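A-type flavoprotein (PDB 2Q9U) probably reduces dioxygen to water in a microaerophilic parasite, using a bound flavin mononucleotide and a mu-oxo-diiron centre to carry and spend the electrons. Local coordinates at residues F196-A201 and D297-A302; T35-S40 and V189-H194; N331-R334 and L338-G341. One frame throughout, in Å; residues are numbered along the deposited sequence.

Contact 1 (F196-A201 and D297-A302); sequences FKEYTA and DITKVA. With NO3 (nitrate ion), chain C.
Ala201 and Ala302 make the tight end of this contact. Ala201 CB sits 3.5 Å from Ala302 O and 4.3 Å from Ala302 CB, so small residues let the backbones close in where the two short helical segments run at 98° to each other. Tyr332 and Leu336 of helix 324-336 also pack on Ala302. One turn back the spacing widens. Glu198 runs out extended, CG anti to the backbone N (chi1 -165°), and lays its carboxylate carbon CD 3.8 Å from Thr299 CG2, the two side chains crossing at about a right angle. Thr299 turns its hydroxyl elsewhere, to His34 N. At this looser, wetter side a water donates to Glu198 OE2 and accepts from Lys300 NZ, linking opposite charges whose own atoms stay 4.9 Å apart. Lys300 NZ makes salt bridges to Asp297 OD2 (2.7 Å), through its syn lone pair, and to Asp36. The other oxygen, Asp297 OD1, takes Lys300 N at 2.9 Å, which makes Asp297 the N-cap of helix 298-306. The arrangement is an interdomain helix-helix crossing, joining the beta-lactamase-like and flavodoxin-like domains of a flavodiiron protein.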
ATOM      1  N   PHE A 196       6.335  21.559  -8.454  1.00  9.90           N
ATOM      2  CA  PHE A 196       7.620  22.280  -8.507  1.00 10.55           C
ATOM      3  C   PHE A 196       8.067  22.568  -7.062  1.00 10.49           C
ATOM      4  O   PHE A 196       9.233  22.391  -6.705  1.00  9.60           O
ATOM      5  CB  PHE A 196       7.425  23.570  -9.316  1.00 10.77           C
ATOM      6  CG  PHE A 196       8.613  24.523  -9.307  1.00 13.63           C
ATOM      7  CD1 PHE A 196       8.802  25.435  -8.265  1.00 14.20           C
ATOM      8  CD2 PHE A 196       9.512  24.535 -10.377  1.00 13.61           C
ATOM      9  CE1 PHE A 196       9.877  26.342  -8.294  1.00 15.38           C
ATOM     10  CE2 PHE A 196      10.576  25.453 -10.419  1.00 14.17           C
ATOM     11  CZ  PHE A 196      10.756  26.341  -9.377  1.00 10.13           C
ATOM     12  N   LYS A 197       7.116  22.996  -6.230  1.00 10.07           N
ATOM     13  CA  LYS A 197       7.369  23.202  -4.784  1.00 10.79           C
ATOM     14  C   LYS A 197       7.677  21.910  -4.039  1.00 10.17           C
ATOM     15  O   LYS A 197       8.558  21.871  -3.158  1.00 10.44           O
ATOM     16  CB  LYS A 197       6.190  23.907  -4.111  1.00 11.51           C
ATOM     17  CG  LYS A 197       6.064  25.376  -4.475  1.00 12.69           C
ATOM     18  CD  LYS A 197       4.794  25.965  -3.823  1.00 14.21           C
ATOM     19  CE  LYS A 197       4.496  27.363  -4.316  1.00 14.57           C
ATOM     20  NZ  LYS A 197       3.177  27.895  -3.796  1.00 17.44           N
ATOM     21  N   GLU A 198       6.972  20.832  -4.386  1.00 10.02           N
ATOM     22  CA  GLU A 198       7.257  19.559  -3.722  1.00 10.47           C
ATOM     23  C   GLU A 198       8.697  19.126  -4.054  1.00  9.47           C
ATOM     24  O   GLU A 198       9.427  18.596  -3.194  1.00  8.76           O
ATOM     25  CB  GLU A 198       6.241  18.481  -4.141  1.00  9.74           C
ATOM     26  CG  GLU A 198       6.248  17.251  -3.217  1.00 12.89           C
ATOM     27  CD  GLU A 198       5.275  16.192  -3.687  1.00 14.05           C
ATOM     28  OE1 GLU A 198       5.471  15.676  -4.803  1.00 20.62           O
ATOM     29  OE2 GLU A 198       4.315  15.889  -2.950  1.00 17.82           O
ATOM     30  N   TYR A 199       9.089  19.317  -5.313  1.00  9.59           N
ATOM     31  CA  TYR A 199      10.458  18.950  -5.727  1.00 10.85           C
ATOM     32  C   TYR A 199      11.499  19.782  -4.960  1.00  9.99           C
ATOM     33  O   TYR A 199      12.493  19.247  -4.423  1.00 10.52           O
ATOM     34  CB  TYR A 199      10.625  19.147  -7.231  1.00 12.32           C
ATOM     35  CG  TYR A 199      11.910  18.574  -7.736  1.00 12.93           C
ATOM     36  CD1 TYR A 199      13.102  19.309  -7.671  1.00 13.98           C
ATOM     37  CD2 TYR A 199      11.940  17.287  -8.303  1.00 13.86           C
ATOM     38  CE1 TYR A 199      14.314  18.779  -8.152  1.00 15.83           C
ATOM     39  CE2 TYR A 199      13.134  16.751  -8.794  1.00 15.44           C
ATOM     40  CZ  TYR A 199      14.319  17.500  -8.707  1.00 17.58           C
ATOM     41  OH  TYR A 199      15.483  16.937  -9.193  1.00 17.76           O
ATOM     42  N   THR A 200      11.270  21.088  -4.904  1.00 10.59           N
ATOM     43  CA  THR A 200      12.160  22.006  -4.172  1.00 11.18           C
ATOM     44  C   THR A 200      12.328  21.581  -2.708  1.00 11.53           C
ATOM     45  O   THR A 200      13.455  21.454  -2.196  1.00 11.43           O
ATOM     46  CB  THR A 200      11.630  23.443  -4.210  1.00 11.06           C
ATOM     47  OG1 THR A 200      11.383  23.807  -5.567  1.00 11.83           O
ATOM     48  CG2 THR A 200      12.679  24.390  -3.625  1.00 13.80           C
ATOM     49  N   ALA A 201      11.191  21.362  -2.043  1.00 11.26           N
ATOM     50  CA  ALA A 201      11.170  20.969  -0.637  1.00 11.48           C
ATOM     51  C   ALA A 201      11.949  19.675  -0.385  1.00 11.34           C
ATOM     52  O   ALA A 201      12.713  19.588   0.587  1.00 12.34           O
ATOM     53  CB  ALA A 201       9.661  20.807  -0.159  1.00 11.14           C
ATOM     54  N   ASP A 297       3.015  10.754   4.158  1.00 11.65           N
ATOM     55  CA  ASP A 297       4.327  10.219   3.901  1.00 11.60           C
ATOM     56  C   ASP A 297       5.320  11.357   4.048  1.00 11.27           C
ATOM     57  O   ASP A 297       4.916  12.523   4.098  1.00 10.51           O
ATOM     58  CB  ASP A 297       4.384   9.555   2.522  1.00 11.82           C
ATOM     59  CG  ASP A 297       4.029  10.515   1.392  1.00 15.65           C
ATOM     60  OD1 ASP A 297       4.722  11.543   1.251  1.00 15.75           O
ATOM     61  OD2 ASP A 297       3.070  10.229   0.635  1.00 15.43           O
ATOM     62  N   ILE A 298       6.600  11.018   4.125  1.00 10.10           N
ATOM     63  CA  ILE A 298       7.615  12.029   4.421  1.00 10.33           C
ATOM     64  C   ILE A 298       7.696  13.060   3.277  1.00  9.07           C
ATOM     65  O   ILE A 298       8.095  14.198   3.493  1.00  8.06           O
ATOM     66  CB  ILE A 298       9.019  11.366   4.696  1.00 10.20           C
ATOM     67  CG1 ILE A 298       9.442  10.464   3.505  1.00 10.59           C
ATOM     68  CG2 ILE A 298       9.012  10.616   6.070  1.00 10.80           C
ATOM     69  CD1 ILE A 298      10.911  10.031   3.522  1.00 12.84           C
ATOM     70  N   THR A 299       7.338  12.653   2.057  1.00  8.85           N
ATOM     71  CA  THR A 299       7.363  13.577   0.912  1.00  9.76           C
ATOM     72  C   THR A 299       6.375  14.751   1.111  1.00 10.39           C
ATOM     73  O   THR A 299       6.681  15.921   0.822  1.00  9.67           O
ATOM     74  CB  THR A 299       7.057  12.835  -0.416  1.00  8.60           C
ATOM     75  OG1 THR A 299       7.891  11.664  -0.492  1.00 10.68           O
ATOM     76  CG2 THR A 299       7.316  13.755  -1.637  1.00 12.08           C
ATOM     77  N   LYS A 300       5.194  14.415   1.608  1.00 10.37           N
ATOM     78  CA  LYS A 300       4.173  15.410   1.916  1.00 10.75           C
ATOM     79  C   LYS A 300       4.540  16.229   3.172  1.00 10.30           C
ATOM     80  O   LYS A 300       4.253  17.433   3.258  1.00  9.73           O
ATOM     81  CB  LYS A 300       2.815  14.696   2.017  1.00 11.32           C
ATOM     82  CG  LYS A 300       2.421  14.195   0.594  1.00 15.31           C
ATOM     83  CD  LYS A 300       1.197  13.312   0.522  1.00 20.15           C
ATOM     84  CE  LYS A 300       1.034  12.798  -0.926  1.00 17.72           C
ATOM     85  NZ  LYS A 300       2.131  11.832  -1.356  1.00 17.95           N
ATOM     86  N   VAL A 301       5.179  15.579   4.133  1.00  9.50           N
ATOM     87  CA  VAL A 301       5.681  16.303   5.316  1.00  9.66           C
ATOM     88  C   VAL A 301       6.637  17.433   4.848  1.00  8.87           C
ATOM     89  O   VAL A 301       6.543  18.600   5.298  1.00  8.84           O
ATOM     90  CB  VAL A 301       6.357  15.324   6.328  1.00 10.09           C
ATOM     91  CG1 VAL A 301       7.058  16.072   7.464  1.00  9.64           C
ATOM     92  CG2 VAL A 301       5.307  14.325   6.919  1.00 12.07           C
ATOM     93  N   ALA A 302       7.554  17.082   3.954  1.00  8.95           N
ATOM     94  CA  ALA A 302       8.510  18.064   3.399  1.00  9.49           C
ATOM     95  C   ALA A 302       7.754  19.149   2.648  1.00 10.12           C
ATOM     96  O   ALA A 302       7.976  20.327   2.876  1.00 10.27           O
ATOM     97  CB  ALA A 302       9.559  17.381   2.501  1.00  9.09           C
TER
HETATM   98  N   NO3 C 501      16.365  13.879  -8.386  1.00 19.33           N
HETATM   99  O1  NO3 C 501      15.467  13.416  -7.448  1.00 23.06           O
HETATM  100  O2  NO3 C 501      15.925  14.054  -9.672  1.00 19.23           O
HETATM  101  O3  NO3 C 501      17.663  14.217  -8.067  1.00 21.38           O
HETATM  102  O   HOH W   1       4.140  13.085  -2.744  1.00 13.87           O

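Contact 2 (T35-S40 and V189-H194); sequences TDEGSS and VSHVMH
His191 reaches across to Glu37 from the first turn of helix 189-204. Ahead of it, Val189 packs on Leu241 of helix 236-250, and Ser190 on Asp188 of the third subunit. Then comes His191, its CG anti to the backbone N (chi1 -176°), which sends the imidazole toward the turn at 35-38. Its NE2 donates to Glu37 OE1 at 2.7 Å with an N-H...O angle of 157°. The acceptor lies in the ring plane and the oxygen offers its syn lone pair. Carboxylate and imidazole are only 21° from coplanar, so the carboxylate lies nearly flat with the ring, at its edge. This is a His-carboxylate hydrogen bond away from the diiron site; the carboxylate would probably favour a protonated ring. Tyr177 meets the same imidazole edge-to-face and also touches Glu37, whose backbone bonds to Ala178. On the Glu37 side, a type I beta turn closed by Gly38 N to Thr35 O at 3.1 Å presents the side chain, just ahead of strand 39-46 of the beta-lactamase-like domain. One and two residues further along the helix, Val192 and Met193 both pack on Trp234 of strand 234-235, and Met193 touches Glu245 of helix 236-250 as well.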
ATOM      1  N   THR A  35       6.465   9.558  -5.624  1.00  9.91           N
ATOM      2  CA  THR A  35       6.180  10.243  -6.880  1.00 10.24           C
ATOM      3  C   THR A  35       4.758   9.860  -7.287  1.00 10.00           C
ATOM      4  O   THR A  35       4.580   9.027  -8.154  1.00  9.79           O
ATOM      5  CB  THR A  35       7.200   9.881  -8.023  1.00 10.12           C
ATOM      6  OG1 THR A  35       7.301   8.460  -8.160  1.00  9.94           O
ATOM      7  CG2 THR A  35       8.578  10.433  -7.711  1.00 11.06           C
ATOM      8  N   ASP A  36       3.755  10.465  -6.641  1.00 10.00           N
ATOM      9  CA  ASP A  36       2.355  10.042  -6.833  1.00 10.27           C
ATOM     10  C   ASP A  36       1.898  10.241  -8.270  1.00 10.55           C
ATOM     11  O   ASP A  36       0.998   9.534  -8.745  1.00  9.71           O
ATOM     12  CB  ASP A  36       1.412  10.833  -5.922  1.00 10.92           C
ATOM     13  CG  ASP A  36       1.570  10.467  -4.453  1.00 10.68           C
ATOM     14  OD1 ASP A  36       2.324   9.532  -4.121  1.00 12.51           O
ATOM     15  OD2 ASP A  36       0.918  11.128  -3.624  1.00 14.67           O
ATOM     16  N   GLU A  37       2.523  11.208  -8.940  1.00 10.14           N
ATOM     17  CA  GLU A  37       2.225  11.498 -10.347  1.00 11.09           C
ATOM     18  C   GLU A  37       3.290  11.073 -11.368  1.00 10.33           C
ATOM     19  O   GLU A  37       3.290  11.591 -12.475  1.00 10.78           O
ATOM     20  CB  GLU A  37       1.841  12.968 -10.509  1.00 10.60           C
ATOM     21  CG  GLU A  37       0.664  13.305  -9.583  1.00 13.62           C
ATOM     22  CD  GLU A  37       0.079  14.653  -9.856  1.00 18.19           C
ATOM     23  OE1 GLU A  37      -0.239  14.955 -11.024  1.00 19.23           O
ATOM     24  OE2 GLU A  37      -0.056  15.401  -8.878  1.00 22.30           O
ATOM     25  N   GLY A  38       4.128  10.100 -11.012  1.00  9.77           N
ATOM     26  CA  GLY A  38       5.169   9.595 -11.920  1.00  9.76           C
ATOM     27  C   GLY A  38       6.265  10.649 -12.067  1.00 10.44           C
ATOM     28  O   GLY A  38       6.394  11.536 -11.220  1.00 10.18           O
ATOM     29  N   SER A  39       7.064  10.554 -13.134  1.00  9.50           N
ATOM     30  CA  SER A  39       8.061  11.587 -13.426  1.00  9.44           C
ATOM     31  C   SER A  39       8.365  11.477 -14.913  1.00  9.16           C
ATOM     32  O   SER A  39       7.697  10.747 -15.634  1.00  8.89           O
ATOM     33  CB  SER A  39       9.328  11.320 -12.601  1.00  8.08           C
ATOM     34  OG  SER A  39      10.285  12.379 -12.715  1.00 10.18           O
ATOM     35  N   SER A  40       9.395  12.188 -15.352  1.00  9.63           N
ATOM     36  CA  SER A  40       9.971  11.988 -16.692  1.00  9.48           C
ATOM     37  C   SER A  40      11.447  12.287 -16.564  1.00  9.89           C
ATOM     38  O   SER A  40      11.854  12.983 -15.627  1.00 10.84           O
ATOM     39  CB  SER A  40       9.321  12.901 -17.736  1.00  9.71           C
ATOM     40  OG  SER A  40       9.678  14.269 -17.542  1.00  8.44           O
ATOM     41  N   VAL A 189      -1.099  25.466 -14.572  1.00 12.32           N
ATOM     42  CA  VAL A 189       0.153  26.001 -14.031  1.00 12.69           C
ATOM     43  C   VAL A 189       0.192  25.912 -12.517  1.00 12.52           C
ATOM     44  O   VAL A 189       1.236  25.612 -11.962  1.00 12.77           O
ATOM     45  CB  VAL A 189       0.442  27.448 -14.529  1.00 13.45           C
ATOM     46  CG1 VAL A 189       1.678  28.038 -13.833  1.00 13.95           C
ATOM     47  CG2 VAL A 189       0.696  27.400 -16.021  1.00 12.53           C
ATOM     48  N   SER A 190      -0.944  26.110 -11.837  1.00 11.67           N
ATOM     49  CA  SER A 190      -0.944  25.966 -10.382  1.00 12.33           C
ATOM     50  C   SER A 190      -0.589  24.546  -9.934  1.00 11.82           C
ATOM     51  O   SER A 190       0.093  24.375  -8.931  1.00 12.57           O
ATOM     52  CB  SER A 190      -2.256  26.465  -9.718  1.00 13.08           C
ATOM     53  OG  SER A 190      -3.374  25.713 -10.134  1.00 14.02           O
ATOM     54  N   HIS A 191      -1.042  23.543 -10.680  1.00 11.22           N
ATOM     55  CA  HIS A 191      -0.692  22.161 -10.399  1.00 11.59           C
ATOM     56  C   HIS A 191       0.823  21.907 -10.603  1.00 10.89           C
ATOM     57  O   HIS A 191       1.466  21.266  -9.778  1.00 10.71           O
ATOM     58  CB  HIS A 191      -1.499  21.189 -11.278  1.00 11.31           C
ATOM     59  CG  HIS A 191      -1.230  19.752 -10.941  1.00 12.56           C
ATOM     60  ND1 HIS A 191      -1.354  19.266  -9.656  1.00 15.19           N
ATOM     61  CD2 HIS A 191      -0.822  18.708 -11.701  1.00 14.95           C
ATOM     62  CE1 HIS A 191      -1.030  17.985  -9.638  1.00 16.42           C
ATOM     63  NE2 HIS A 191      -0.699  17.623 -10.862  1.00 16.90           N
ATOM     64  N   VAL A 192       1.369  22.421 -11.702  1.00 10.95           N
ATOM     65  CA  VAL A 192       2.804  22.294 -11.987  1.00 10.82           C
ATOM     66  C   VAL A 192       3.583  22.972 -10.849  1.00 11.31           C
ATOM     67  O   VAL A 192       4.575  22.432 -10.350  1.00 11.22           O
ATOM     68  CB  VAL A 192       3.186  22.911 -13.335  1.00 10.97           C
ATOM     69  CG1 VAL A 192       4.732  22.705 -13.606  1.00 12.57           C
ATOM     70  CG2 VAL A 192       2.358  22.302 -14.477  1.00  9.65           C
ATOM     71  N   MET A 193       3.104  24.139 -10.401  1.00 11.44           N
ATOM     72  CA  MET A 193       3.792  24.857  -9.339  1.00 11.72           C
ATOM     73  C   MET A 193       3.736  24.108  -8.036  1.00 11.93           C
ATOM     74  O   MET A 193       4.715  24.107  -7.284  1.00 11.00           O
ATOM     75  CB  MET A 193       3.271  26.293  -9.186  1.00 12.35           C
ATOM     76  CG  MET A 193       3.715  27.228 -10.280  1.00 14.01           C
ATOM     77  SD  MET A 193       5.543  27.417 -10.357  1.00 19.34           S
ATOM     78  CE  MET A 193       5.958  27.859  -8.658  1.00 18.73           C
ATOM     79  N   HIS A 194       2.597  23.463  -7.765  1.00 11.66           N
ATOM     80  CA  HIS A 194       2.506  22.579  -6.593  1.00 12.63           C
ATOM     81  C   HIS A 194       3.613  21.516  -6.619  1.00 11.80           C
ATOM     82  O   HIS A 194       4.313  21.312  -5.625  1.00 12.33           O
ATOM     83  CB  HIS A 194       1.114  21.939  -6.522  1.00 13.32           C
ATOM     84  CG  HIS A 194       1.018  20.802  -5.561  1.00 15.32           C
ATOM     85  ND1 HIS A 194       0.626  20.964  -4.257  1.00 19.36           N
ATOM     86  CD2 HIS A 194       1.279  19.482  -5.719  1.00 17.59           C
ATOM     87  CE1 HIS A 194       0.632  19.790  -3.647  1.00 19.13           C
ATOM     88  NE2 HIS A 194       1.033  18.874  -4.510  1.00 19.36           N
TER

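Contact 3 (N331-R334 and L338-G341); sequences NYVR and LIKG
Val333 O is gripped by two donors, a water 3.0 Å away and Leu338 N, which reaches it over 3.5 Å in a weak bond with an N-H...O angle of 142°. That same water accepts from Ile339 N at 3.0 Å, so one carbonyl near the end of helix 324-336 serves two successive amides, one directly and one through solvent. The chain thus folds back beside the last turn of the helix it has just left, in the connection to strand 344-350 that belongs to the alternating helix-strand pattern of the flavodoxin-like fold. Beside the polar link, Val333 holds CG1 anti to its own amide nitrogen (chi1 162°), which turns that methyl to Ile339, where CG1 meets it at 3.8 Å and CD1 at 4.0 Å. The two side chains cross at about a right angle. Cys368 and Ala370 lie against Ile339 as well. Leu338 sends its side chain to Ala302 and Thr305 of helix 298-306, and Val333 packs on Val301 of that helix. Earlier in the helix, Asn331 ND2 donates to Met322 O of the second subunit.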
ATOM      1  N   ASN A 331      13.801  13.108  11.172  1.00 12.10           N
ATOM      2  CA  ASN A 331      15.053  12.862  10.428  1.00 12.75           C
ATOM      3  C   ASN A 331      15.023  13.564   9.060  1.00 12.11           C
ATOM      4  O   ASN A 331      15.970  14.279   8.669  1.00 11.41           O
ATOM      5  CB  ASN A 331      15.285  11.345  10.258  1.00 12.55           C
ATOM      6  CG  ASN A 331      16.364  11.008   9.191  1.00 14.17           C
ATOM      7  OD1 ASN A 331      16.159  11.235   7.996  1.00 15.58           O
ATOM      8  ND2 ASN A 331      17.474  10.426   9.622  1.00 14.17           N
ATOM      9  N   TYR A 332      13.921  13.362   8.341  1.00 11.56           N
ATOM     10  CA  TYR A 332      13.812  13.846   6.974  1.00 10.95           C
ATOM     11  C   TYR A 332      13.818  15.373   6.970  1.00 11.76           C
ATOM     12  O   TYR A 332      14.577  16.000   6.206  1.00 11.54           O
ATOM     13  CB  TYR A 332      12.518  13.333   6.326  1.00 10.39           C
ATOM     14  CG  TYR A 332      12.522  13.462   4.830  1.00  9.83           C
ATOM     15  CD1 TYR A 332      13.604  12.993   4.063  1.00  9.41           C
ATOM     16  CD2 TYR A 332      11.461  14.041   4.169  1.00  8.77           C
ATOM     17  CE1 TYR A 332      13.580  13.106   2.648  1.00 11.00           C
ATOM     18  CE2 TYR A 332      11.422  14.128   2.777  1.00 11.06           C
ATOM     19  CZ  TYR A 332      12.483  13.657   2.022  1.00 11.03           C
ATOM     20  OH  TYR A 332      12.449  13.760   0.621  1.00 11.27           O
ATOM     21  N   VAL A 333      12.986  15.959   7.830  1.00 11.20           N
ATOM     22  CA  VAL A 333      12.855  17.410   7.931  1.00 12.91           C
ATOM     23  C   VAL A 333      14.164  18.082   8.399  1.00 13.23           C
ATOM     24  O   VAL A 333      14.545  19.161   7.884  1.00 13.55           O
ATOM     25  CB  VAL A 333      11.624  17.782   8.827  1.00 13.16           C
ATOM     26  CG1 VAL A 333      11.713  19.205   9.310  1.00 15.37           C
ATOM     27  CG2 VAL A 333      10.325  17.559   8.050  1.00 14.91           C
ATOM     28  N   ARG A 334      14.844  17.444   9.357  1.00 13.32           N
ATOM     29  CA  ARG A 334      16.154  17.895   9.844  1.00 13.92           C
ATOM     30  C   ARG A 334      17.164  17.947   8.692  1.00 13.04           C
ATOM     31  O   ARG A 334      17.815  18.968   8.500  1.00 13.50           O
ATOM     32  CB  ARG A 334      16.680  16.975  10.969  1.00 13.29           C
ATOM     33  CG  ARG A 334      18.117  17.297  11.479  1.00 14.95           C
ATOM     34  CD  ARG A 334      18.578  16.312  12.585  1.00 16.98           C
ATOM     35  NE  ARG A 334      19.050  15.024  12.021  1.00 26.29           N
ATOM     36  CZ  ARG A 334      18.518  13.822  12.241  1.00 27.67           C
ATOM     37  NH1 ARG A 334      17.453  13.668  13.035  1.00 31.59           N
ATOM     38  NH2 ARG A 334      19.064  12.753  11.667  1.00 25.69           N
ATOM     39  N   LEU A 338      14.156  22.321   6.530  1.00 11.58           N
ATOM     40  CA  LEU A 338      12.892  22.991   6.214  1.00 12.13           C
ATOM     41  C   LEU A 338      12.262  23.790   7.347  1.00 12.50           C
ATOM     42  O   LEU A 338      11.501  24.703   7.088  1.00 13.01           O
ATOM     43  CB  LEU A 338      11.876  21.957   5.732  1.00 12.38           C
ATOM     44  CG  LEU A 338      12.343  21.187   4.490  1.00 11.42           C
ATOM     45  CD1 LEU A 338      11.378  20.010   4.221  1.00 12.26           C
ATOM     46  CD2 LEU A 338      12.461  22.100   3.296  1.00 12.90           C
ATOM     47  N   ILE A 339      12.560  23.453   8.595  1.00 12.62           N
ATOM     48  CA  ILE A 339      11.960  24.222   9.696  1.00 12.01           C
ATOM     49  C   ILE A 339      12.978  24.983  10.541  1.00 12.64           C
ATOM     50  O   ILE A 339      12.654  25.498  11.620  1.00 12.15           O
ATOM     51  CB  ILE A 339      11.017  23.373  10.600  1.00 13.11           C
ATOM     52  CG1 ILE A 339      11.809  22.330  11.417  1.00 12.05           C
ATOM     53  CG2 ILE A 339       9.831  22.767   9.777  1.00 10.00           C
ATOM     54  CD1 ILE A 339      10.972  21.569  12.462  1.00 12.23           C
ATOM     55  N   LYS A 340      14.204  25.086  10.045  1.00 12.44           N
ATOM     56  CA  LYS A 340      15.227  25.855  10.757  1.00 13.93           C
ATOM     57  C   LYS A 340      14.701  27.286  10.989  1.00 13.80           C
ATOM     58  O   LYS A 340      14.217  27.924  10.047  1.00 13.64           O
ATOM     59  CB  LYS A 340      16.522  25.848   9.942  1.00 14.03           C
ATOM     60  CG  LYS A 340      17.659  26.649  10.500  1.00 16.76           C
ATOM     61  CD  LYS A 340      18.841  26.587   9.520  1.00 23.09           C
ATOM     62  CE  LYS A 340      19.481  25.193   9.479  1.00 28.94           C
ATOM     63  NZ  LYS A 340      20.473  25.038  10.584  1.00 33.01           N
ATOM     64  N   GLY A 341      14.775  27.756  12.237  1.00 14.19           N
ATOM     65  CA  GLY A 341      14.310  29.094  12.622  1.00 14.29           C
ATOM     66  C   GLY A 341      12.808  29.271  12.821  1.00 14.38           C
ATOM     67  O   GLY A 341      12.378  30.342  13.243  1.00 13.75           O
TER
HETATM   68  O   HOH W   2      14.649  21.534   9.713  1.00 12.57           O

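In the fold
Contacts 1 and 2 share helix 189-204 of the beta-lactamase-like domain, their centres about 11 Å apart, and are joined directly by the salt bridge between Lys300 and Asp36. Contact 3 lies about 12 Å from contact 1, centre to centre, on the flavodoxin-like side, where Ile298, Val301 and Ala302 pack on Tyr332, Val333 and Leu338. Contacts 2 and 3 do not touch, with centres about 23 Å apart. Along the chain they follow in series, 2 then 1 then 3. Contact 1 is therefore the middle piece: it brings a helix of the diiron domain against one of the flavin domain, and is one of the places where the two domains of the chain meet.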